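Local coordinates for protein EvdO1 (Micromonospora carbonacea, PDB 4XBZ) that probably catalyses an oxidative cyclization in orthosomycin biosynthesis, acting as a metal-dependent oxygenase built on a double-stranded beta-helix, at residues A[51-59]-A[195-203]; A[118-128]-A[255-263]. All blocks are in the same frame, centred on the assembly; numbering follows the deposited sequence.

How the contacts relate
Distant segments of EvdO1 are brought together in an interleaved order. From the N terminus, 51-59 opens contact 1 with the end of helix 46-55 and the start of strand 57-61. Before its partner arrives, the helical segment 118-128 opens contact 2. Contact 1 then closes a loop of 135 intervening residues at 195-203, and contact 2 closes one of 126 at 255-263, so the two loops cross and neither encloses the other. Contact 1 links the larger sheet's strand 57-61 to strand 194-196 of the smaller one; contact 2 lays helices on strand 256-263 of the larger. Their centres lie about 20 Å apart, and they do not touch.

Contact 1: residues A[51-59]-A[195-203]; sequences AFRRQGVLV and WCIPESNYW
Tyr202 and Glu199 bring donors to carbonyls in the last turn of helix 46-55, a compact illustration of how a turn docks on a helix end. Tyr202 OH donates to Arg53 O at 2.6 Å, from above the carbonyl plane. Nearly straight, at 170°, is the bond from Glu199 N to Gln55 O, 2.8 Å long; this N-H belongs to the middle peptide of the type II turn 197-200. The turn is braced by Ser200, whose N and OG both donate to Ile197 O. Arg54 and Glu199 form a salt bridge whose detail is doubtful, because the model sets their charged ends too close; Glu199 OE1 also accepts from Glu310 N of the second subunit.

Asn201 faces Gly56, with Asn201 CG 3.6 Å from Gly56 CA. The positive phi of Gly56 favours glycine, and a beta carbon there would run into Asn201 OD1; Asn201 ND2 is held by Gly174 O. Farther out, Pro198 lies obliquely against Gln55. With chi1 at 81°, Val57 CG1 sits between N and the carbonyl carbon and CG2 anti to N; both methyls touch Cys196 SG, Val57 CG2 at 3.9 Å.

This last pair spans the two sheets of the double-stranded beta-helix, with the Cys196 side chain about 9 Å from the bound nickel. Strand 235-239 packs beside Val57, strand 226-228 touches Cys196 and Pro198, and Asn138 of the second subunit packs on Tyr202.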
loop_
_atom_site.group_PDB
_atom_site.type_symbol
_atom_site.label_atom_id
_atom_site.label_comp_id
_atom_site.label_asym_id
_atom_site.label_seq_id
_atom_site.Cartn_x
_atom_site.Cartn_y
_atom_site.Cartn_z
ATOM N N ALA A 51 1.756 7.961 7.088
ATOM C CA ALA A 51 1.624 7.742 8.503
ATOM C C ALA A 51 1.078 6.333 8.725
ATOM O O ALA A 51 1.612 5.583 9.548
ATOM C CB ALA A 51 0.734 8.792 9.128
ATOM N N PHE A 52 0.061 5.938 7.962
ATOM C CA PHE A 52 -0.439 4.569 8.128
ATOM C C PHE A 52 0.637 3.530 7.832
ATOM O O PHE A 52 0.794 2.578 8.592
ATOM C CB PHE A 52 -1.650 4.269 7.254
ATOM C CG PHE A 52 -2.126 2.850 7.394
ATOM C CD1 PHE A 52 -2.822 2.452 8.532
ATOM C CD2 PHE A 52 -1.837 1.905 6.422
ATOM C CE1 PHE A 52 -3.244 1.126 8.689
ATOM C CE2 PHE A 52 -2.250 0.590 6.562
ATOM C CZ PHE A 52 -2.957 0.192 7.699
ATOM N N ARG A 53 1.387 3.714 6.745
ATOM C CA ARG A 53 2.414 2.739 6.382
ATOM C C ARG A 53 3.478 2.634 7.466
ATOM O O ARG A 53 3.968 1.549 7.775
ATOM C CB ARG A 53 3.070 3.096 5.039
ATOM C CG ARG A 53 2.112 3.076 3.855
ATOM C CD ARG A 53 2.380 1.935 2.911
ATOM N NE ARG A 53 1.546 2.003 1.710
ATOM C CZ ARG A 53 0.441 1.277 1.516
ATOM N NH1 ARG A 53 0.008 0.411 2.453
ATOM N NH2 ARG A 53 -0.240 1.412 0.383
ATOM N N ARG A 54 3.829 3.760 8.058
ATOM C CA ARG A 54 4.928 3.768 9.003
ATOM C C ARG A 54 4.481 3.369 10.408
ATOM O O ARG A 54 5.128 2.562 11.073
ATOM C CB ARG A 54 5.586 5.151 9.048
ATOM C CG ARG A 54 6.853 5.213 9.888
ATOM C CD ARG A 54 7.469 6.610 9.799
ATOM N NE ARG A 54 6.527 7.594 10.314
ATOM C CZ ARG A 54 6.484 7.989 11.583
ATOM N NH1 ARG A 54 7.366 7.509 12.450
ATOM N NH2 ARG A 54 5.569 8.869 11.983
ATOM N N GLN A 55 3.386 3.944 10.870
ATOM C CA GLN A 55 3.002 3.728 12.253
ATOM C C GLN A 55 2.116 2.512 12.421
ATOM O O GLN A 55 1.971 2.005 13.526
ATOM C CB GLN A 55 2.317 4.971 12.810
ATOM C CG GLN A 55 3.266 6.152 12.912
ATOM C CD GLN A 55 2.581 7.398 13.381
ATOM O OE1 GLN A 55 2.049 8.166 12.577
ATOM N NE2 GLN A 55 2.587 7.620 14.694
ATOM N N GLY A 56 1.543 2.026 11.322
ATOM C CA GLY A 56 0.679 0.853 11.386
ATOM C C GLY A 56 -0.721 1.172 11.879
ATOM O O GLY A 56 -1.464 0.275 12.263
ATOM N N VAL A 57 -1.094 2.446 11.852
ATOM C CA VAL A 57 -2.370 2.869 12.409
ATOM C C VAL A 57 -2.776 4.238 11.833
ATOM O O VAL A 57 -1.920 5.061 11.512
ATOM C CB VAL A 57 -2.282 2.901 13.966
ATOM C CG1 VAL A 57 -1.632 4.180 14.453
ATOM C CG2 VAL A 57 -3.632 2.707 14.601
ATOM N N LEU A 58 -4.080 4.452 11.660
ATOM C CA LEU A 58 -4.625 5.708 11.134
ATOM C C LEU A 58 -6.071 5.925 11.569
ATOM O O LEU A 58 -6.925 5.047 11.369
ATOM C CB LEU A 58 -4.560 5.740 9.599
ATOM C CG LEU A 58 -5.239 6.945 8.947
ATOM C CD1 LEU A 58 -4.493 8.221 9.318
ATOM C CD2 LEU A 58 -5.376 6.816 7.430
ATOM N N VAL A 59 -6.340 7.092 12.162
ATOM C CA VAL A 59 -7.703 7.507 12.508
ATOM C C VAL A 59 -8.346 8.276 11.367
ATOM O O VAL A 59 -7.766 9.226 10.840
ATOM C CB VAL A 59 -7.749 8.408 13.764
ATOM C CG1 VAL A 59 -9.138 9.014 13.940
ATOM C CG2 VAL A 59 -7.362 7.634 14.989
ATOM N N TRP A 195 -5.411 0.814 22.545
ATOM C CA TRP A 195 -4.076 1.402 22.530
ATOM C C TRP A 195 -3.191 0.595 21.583
ATOM O O TRP A 195 -3.389 -0.598 21.387
ATOM C CB TRP A 195 -3.463 1.445 23.935
ATOM C CG TRP A 195 -4.213 2.310 24.919
ATOM C CD1 TRP A 195 -5.405 2.025 25.511
ATOM C CD2 TRP A 195 -3.807 3.587 25.435
ATOM N NE1 TRP A 195 -5.775 3.041 26.350
ATOM C CE2 TRP A 195 -4.816 4.016 26.323
ATOM C CE3 TRP A 195 -2.698 4.412 25.227
ATOM C CZ2 TRP A 195 -4.748 5.231 27.005
ATOM C CZ3 TRP A 195 -2.632 5.620 25.902
ATOM C CH2 TRP A 195 -3.648 6.016 26.786
ATOM N N CYS A 196 -2.210 1.240 20.983
ATOM C CA CYS A 196 -1.321 0.479 20.129
ATOM C C CYS A 196 0.091 1.016 20.183
ATOM O O CYS A 196 0.312 2.165 20.577
ATOM C CB CYS A 196 -1.837 0.483 18.698
ATOM S SG CYS A 196 -1.978 2.110 18.032
ATOM N N ILE A 197 1.046 0.177 19.796
ATOM C CA ILE A 197 2.431 0.618 19.704
ATOM C C ILE A 197 2.792 0.945 18.255
ATOM O O ILE A 197 2.997 0.041 17.438
ATOM C CB ILE A 197 3.394 -0.431 20.274
ATOM C CG1 ILE A 197 3.054 -0.688 21.745
ATOM C CG2 ILE A 197 4.854 0.040 20.106
ATOM C CD1 ILE A 197 3.736 -1.875 22.344
ATOM N N PRO A 198 2.854 2.244 17.935
ATOM C CA PRO A 198 3.210 2.692 16.579
ATOM C C PRO A 198 4.479 2.007 16.066
ATOM O O PRO A 198 5.400 1.788 16.849
ATOM C CB PRO A 198 3.443 4.202 16.743
ATOM C CG PRO A 198 2.731 4.576 17.999
ATOM C CD PRO A 198 2.741 3.365 18.890
ATOM N N GLU A 199 4.491 1.639 14.789
ATOM C CA GLU A 199 5.662 1.060 14.130
ATOM C C GLU A 199 6.031 -0.330 14.635
ATOM O O GLU A 199 7.010 -0.913 14.170
ATOM C CB GLU A 199 6.884 1.983 14.266
ATOM C CG GLU A 199 6.644 3.404 13.823
ATOM C CD GLU A 199 7.910 4.253 13.862
ATOM O OE1 GLU A 199 8.936 3.789 14.396
ATOM O OE2 GLU A 199 7.887 5.377 13.334
ATOM N N SER A 200 5.246 -0.899 15.541
ATOM C CA SER A 200 5.517 -2.280 15.945
ATOM C C SER A 200 5.142 -3.241 14.821
ATOM O O SER A 200 5.486 -4.422 14.870
ATOM C CB SER A 200 4.774 -2.645 17.241
ATOM O OG SER A 200 3.371 -2.465 17.120
ATOM N N ASN A 201 4.444 -2.739 13.802
ATOM C CA ASN A 201 4.181 -3.535 12.590
ATOM C C ASN A 201 5.451 -3.943 11.838
ATOM O O ASN A 201 5.380 -4.784 10.943
ATOM C CB ASN A 201 3.257 -2.784 11.623
ATOM C CG ASN A 201 3.610 -1.311 11.509
ATOM O OD1 ASN A 201 3.691 -0.632 12.520
ATOM N ND2 ASN A 201 3.825 -0.810 10.278
ATOM N N TYR A 202 6.601 -3.356 12.174
ATOM C CA TYR A 202 7.859 -3.806 11.562
ATOM C C TYR A 202 8.779 -4.622 12.490
ATOM O O TYR A 202 9.880 -5.004 12.094
ATOM C CB TYR A 202 8.642 -2.605 11.016
ATOM C CG TYR A 202 7.936 -1.871 9.907
ATOM C CD1 TYR A 202 7.855 -2.414 8.624
ATOM C CD2 TYR A 202 7.353 -0.627 10.130
ATOM C CE1 TYR A 202 7.206 -1.741 7.597
ATOM C CE2 TYR A 202 6.706 0.056 9.101
ATOM C CZ TYR A 202 6.637 -0.509 7.844
ATOM O OH TYR A 202 6.002 0.156 6.821
ATOM N N TRP A 203 8.343 -4.892 13.718
ATOM C CA TRP A 203 9.185 -5.627 14.665
ATOM C C TRP A 203 9.355 -7.085 14.259
ATOM O O TRP A 203 8.389 -7.748 13.873
ATOM C CB TRP A 203 8.601 -5.568 16.089
ATOM C CG TRP A 203 8.655 -4.219 16.749
ATOM C CD1 TRP A 203 9.202 -3.074 16.244
ATOM C CD2 TRP A 203 8.139 -3.880 18.038
ATOM N NE1 TRP A 203 9.045 -2.039 17.133
ATOM C CE2 TRP A 203 8.404 -2.510 18.248
ATOM C CE3 TRP A 203 7.469 -4.601 19.038
ATOM C CZ2 TRP A 203 8.028 -1.848 19.415
ATOM C CZ3 TRP A 203 7.097 -3.946 20.187
ATOM C CH2 TRP A 203 7.371 -2.577 20.368
#

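Contact 2: residues A[118-128]-A[255-263]; sequences IAMLAGHPLLL and RVIYFEYRP
Phe259 is the main bump, its ring pushed into a hollow lined by Ile118, Leu121, Ala122 and Leu127, and it serves as an example of how an aromatic knob seats helices on a sheet. Its CG lies anti to the carbonyl carbon (chi1 -61°), which carries the ring to the helices. The floor is alanine: Phe259 CE2 comes within 3.6 Å of Ala122 CA, and its CZ within 3.9 Å of Ala122 CB. Leu127 closes one rim, meeting the ring at its edge and in its plane, with CD2 3.7 Å from Phe259 CD2. Leu121 comes in obliquely through CG. Replacing Phe259 by an alanine would probably open a gap between these four residues and leave the Leu127 branch with only its Tyr261 neighbour from this strand.

Phe259 stands between Ile257 and Tyr261 on one side of strand 256-263, an inner strand of the larger sheet of the double-stranded beta-helix. The short helices 116-121 and 125-134 back this face, joined by the type I turn 121-124. Toward the start of the strand, Ile257 CD1 touches Ile118 CD1 at 3.7 Å. Leu121 CD2 meets Ile257 CD1 tip to tip, at 4.1 Å.

At the other end, the Tyr261 hydroxyl meets Leu127 CD2 at 3.6 Å from OH, while Leu128 CD2 comes across at about a right angle, near CE2. A water 2.9 Å from Tyr261 OH donates to Ala122 O, tying this polar tip to the turn between the helices.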
loop_
_atom_site.group_PDB
_atom_site.type_symbol
_atom_site.label_atom_id
_atom_site.label_comp_id
_atom_site.label_asym_id
_atom_site.label_seq_id
_atom_site.Cartn_x
_atom_site.Cartn_y
_atom_site.Cartn_z
ATOM N N ILE A 118 -25.632 -3.112 7.490
ATOM C CA ILE A 118 -24.207 -3.386 7.626
ATOM C C ILE A 118 -23.577 -3.878 6.293
ATOM O O ILE A 118 -22.438 -3.518 5.966
ATOM C CB ILE A 118 -23.971 -4.393 8.770
ATOM C CG1 ILE A 118 -24.440 -3.770 10.100
ATOM C CG2 ILE A 118 -22.513 -4.789 8.855
ATOM C CD1 ILE A 118 -24.158 -4.635 11.322
ATOM N N ALA A 119 -24.333 -4.650 5.510
ATOM C CA ALA A 119 -23.905 -5.016 4.161
ATOM C C ALA A 119 -23.665 -3.772 3.298
ATOM O O ALA A 119 -22.653 -3.662 2.607
ATOM C CB ALA A 119 -24.930 -5.925 3.504
ATOM N N MET A 120 -24.591 -2.824 3.353
ATOM C CA MET A 120 -24.433 -1.568 2.632
ATOM C C MET A 120 -23.239 -0.761 3.163
ATOM O O MET A 120 -22.542 -0.077 2.401
ATOM C CB MET A 120 -25.726 -0.744 2.711
ATOM C CG MET A 120 -26.939 -1.429 2.034
ATOM S SD MET A 120 -28.304 -0.329 1.558
ATOM C CE MET A 120 -28.824 0.306 3.157
ATOM N N LEU A 121 -23.008 -0.845 4.472
ATOM C CA LEU A 121 -21.827 -0.233 5.076
ATOM C C LEU A 121 -20.579 -0.854 4.446
ATOM O O LEU A 121 -19.581 -0.172 4.211
ATOM C CB LEU A 121 -21.823 -0.419 6.602
ATOM C CG LEU A 121 -20.583 0.057 7.388
ATOM C CD1 LEU A 121 -20.323 1.549 7.187
ATOM C CD2 LEU A 121 -20.723 -0.268 8.880
ATOM N N ALA A 122 -20.659 -2.145 4.138
ATOM C CA ALA A 122 -19.530 -2.858 3.573
ATOM C C ALA A 122 -19.253 -2.431 2.134
ATOM O O ALA A 122 -18.222 -2.784 1.580
ATOM C CB ALA A 122 -19.753 -4.377 3.660
ATOM N N GLY A 123 -20.158 -1.660 1.537
ATOM C CA GLY A 123 -19.924 -1.091 0.216
ATOM C C GLY A 123 -19.685 0.409 0.222
ATOM O O GLY A 123 -19.699 1.052 -0.825
ATOM N N HIS A 124 -19.484 0.968 1.415
ATOM C CA HIS A 124 -19.276 2.408 1.603
ATOM C C HIS A 124 -18.073 2.905 0.805
ATOM O O HIS A 124 -16.939 2.507 1.081
ATOM C CB HIS A 124 -19.093 2.717 3.094
ATOM C CG HIS A 124 -19.141 4.176 3.440
ATOM N ND1 HIS A 124 -18.339 5.119 2.828
ATOM C CD2 HIS A 124 -19.872 4.848 4.362
ATOM C CE1 HIS A 124 -18.582 6.309 3.350
ATOM N NE2 HIS A 124 -19.507 6.172 4.284
ATOM N N PRO A 125 -18.320 3.805 -0.166
ATOM C CA PRO A 125 -17.344 4.236 -1.174
ATOM C C PRO A 125 -16.148 5.009 -0.603
ATOM O O PRO A 125 -15.073 4.926 -1.197
ATOM C CB PRO A 125 -18.176 5.127 -2.102
ATOM C CG PRO A 125 -19.271 5.659 -1.220
ATOM C CD PRO A 125 -19.586 4.557 -0.264
ATOM N N LEU A 126 -16.308 5.726 0.514
ATOM C CA LEU A 126 -15.162 6.394 1.128
ATOM C C LEU A 126 -14.265 5.356 1.804
ATOM O O LEU A 126 -13.031 5.402 1.689
ATOM C CB LEU A 126 -15.605 7.464 2.134
ATOM C CG LEU A 126 -16.296 8.711 1.567
ATOM C CD1 LEU A 126 -16.457 9.809 2.625
ATOM C CD2 LEU A 126 -15.577 9.250 0.328
ATOM N N LEU A 127 -14.892 4.414 2.504
ATOM C CA LEU A 127 -14.164 3.298 3.104
ATOM C C LEU A 127 -13.350 2.527 2.046
ATOM O O LEU A 127 -12.131 2.348 2.183
ATOM C CB LEU A 127 -15.139 2.366 3.829
ATOM C CG LEU A 127 -14.615 1.066 4.435
ATOM C CD1 LEU A 127 -13.420 1.312 5.334
ATOM C CD2 LEU A 127 -15.729 0.319 5.204
ATOM N N LEU A 128 -14.020 2.100 0.981
ATOM C CA LEU A 128 -13.384 1.294 -0.067
ATOM C C LEU A 128 -12.320 2.048 -0.902
ATOM O O LEU A 128 -11.314 1.462 -1.300
ATOM C CB LEU A 128 -14.453 0.730 -0.990
ATOM C CG LEU A 128 -15.438 -0.221 -0.325
ATOM C CD1 LEU A 128 -16.566 -0.546 -1.295
ATOM C CD2 LEU A 128 -14.726 -1.497 0.119
ATOM N N ARG A 255 -19.324 -0.795 21.137
ATOM C CA ARG A 255 -19.517 -1.646 19.976
ATOM C C ARG A 255 -18.672 -1.156 18.793
ATOM O O ARG A 255 -18.717 0.025 18.426
ATOM C CB ARG A 255 -21.002 -1.697 19.588
ATOM C CG ARG A 255 -21.955 -2.075 20.736
ATOM C CD ARG A 255 -23.387 -1.671 20.417
ATOM N NE ARG A 255 -23.546 -0.228 20.241
ATOM C CZ ARG A 255 -24.563 0.340 19.598
ATOM N NH1 ARG A 255 -25.512 -0.423 19.061
ATOM N NH2 ARG A 255 -24.621 1.666 19.474
ATOM N N VAL A 256 -17.916 -2.079 18.202
ATOM C CA VAL A 256 -17.141 -1.795 17.001
ATOM C C VAL A 256 -17.394 -2.846 15.915
ATOM O O VAL A 256 -17.316 -4.046 16.175
ATOM C CB VAL A 256 -15.625 -1.745 17.292
ATOM C CG1 VAL A 256 -14.842 -1.486 15.993
ATOM C CG2 VAL A 256 -15.304 -0.675 18.325
ATOM N N ILE A 257 -17.700 -2.383 14.707
ATOM C CA ILE A 257 -17.831 -3.252 13.544
ATOM C C ILE A 257 -16.494 -3.324 12.806
ATOM O O ILE A 257 -15.975 -2.288 12.383
ATOM C CB ILE A 257 -18.928 -2.744 12.585
ATOM C CG1 ILE A 257 -20.311 -3.047 13.147
ATOM C CG2 ILE A 257 -18.806 -3.385 11.212
ATOM C CD1 ILE A 257 -21.424 -2.429 12.335
ATOM N N TYR A 258 -15.942 -4.536 12.684
ATOM C CA TYR A 258 -14.633 -4.760 12.056
ATOM C C TYR A 258 -14.765 -5.434 10.705
ATOM O O TYR A 258 -15.299 -6.544 10.598
ATOM C CB TYR A 258 -13.706 -5.626 12.933
ATOM C CG TYR A 258 -13.148 -4.918 14.149
ATOM C CD1 TYR A 258 -12.047 -4.064 14.045
ATOM C CD2 TYR A 258 -13.720 -5.102 15.408
ATOM C CE1 TYR A 258 -11.530 -3.410 15.160
ATOM C CE2 TYR A 258 -13.217 -4.444 16.525
ATOM C CZ TYR A 258 -12.118 -3.595 16.399
ATOM O OH TYR A 258 -11.619 -2.945 17.521
ATOM N N PHE A 259 -14.250 -4.754 9.688
ATOM C CA PHE A 259 -14.004 -5.320 8.363
ATOM C C PHE A 259 -12.502 -5.514 8.121
ATOM O O PHE A 259 -11.777 -4.521 8.091
ATOM C CB PHE A 259 -14.539 -4.392 7.274
ATOM C CG PHE A 259 -16.011 -4.140 7.330
ATOM C CD1 PHE A 259 -16.878 -5.035 7.952
ATOM C CD2 PHE A 259 -16.541 -3.017 6.708
ATOM C CE1 PHE A 259 -18.240 -4.785 7.974
ATOM C CE2 PHE A 259 -17.897 -2.760 6.728
ATOM C CZ PHE A 259 -18.750 -3.639 7.358
ATOM N N GLU A 260 -12.026 -6.748 7.938
ATOM C CA GLU A 260 -10.657 -6.950 7.426
ATOM C C GLU A 260 -10.608 -7.023 5.897
ATOM O O GLU A 260 -11.544 -7.485 5.246
ATOM C CB GLU A 260 -9.993 -8.210 7.982
ATOM C CG GLU A 260 -8.475 -8.245 7.686
ATOM C CD GLU A 260 -7.844 -9.644 7.790
ATOM O OE1 GLU A 260 -8.018 -10.479 6.860
ATOM O OE2 GLU A 260 -7.152 -9.905 8.796
ATOM N N TYR A 261 -9.504 -6.540 5.342
ATOM C CA TYR A 261 -9.245 -6.603 3.914
ATOM C C TYR A 261 -7.856 -7.171 3.689
ATOM O O TYR A 261 -6.974 -6.957 4.513
ATOM C CB TYR A 261 -9.362 -5.219 3.285
ATOM C CG TYR A 261 -10.717 -4.580 3.462
ATOM C CD1 TYR A 261 -10.992 -3.791 4.569
ATOM C CD2 TYR A 261 -11.733 -4.781 2.525
ATOM C CE1 TYR A 261 -12.226 -3.196 4.742
ATOM C CE2 TYR A 261 -12.979 -4.197 2.688
ATOM C CZ TYR A 261 -13.219 -3.405 3.803
ATOM O OH TYR A 261 -14.451 -2.823 3.980
ATOM N N ARG A 262 -7.679 -7.920 2.599
ATOM C CA ARG A 262 -6.363 -8.374 2.146
ATOM C C ARG A 262 -6.260 -8.255 0.621
ATOM O O ARG A 262 -7.276 -8.176 -0.070
ATOM C CB ARG A 262 -6.105 -9.825 2.561
ATOM C CG ARG A 262 -6.136 -10.072 4.039
ATOM C CD ARG A 262 -5.808 -11.527 4.406
ATOM N NE ARG A 262 -6.007 -11.751 5.836
ATOM C CZ ARG A 262 -5.123 -12.311 6.660
ATOM N NH1 ARG A 262 -3.948 -12.751 6.208
ATOM N NH2 ARG A 262 -5.424 -12.440 7.950
ATOM N N PRO A 263 -5.034 -8.246 0.080
ATOM C CA PRO A 263 -4.941 -8.258 -1.387
ATOM C C PRO A 263 -5.285 -9.629 -1.965
ATOM O O PRO A 263 -4.895 -10.639 -1.381
ATOM C CB PRO A 263 -3.469 -7.893 -1.650
ATOM C CG PRO A 263 -3.018 -7.199 -0.374
ATOM C CD PRO A 263 -3.731 -7.961 0.708
HETATM O O HOH W 1 -16.298 -4.435 2.439
#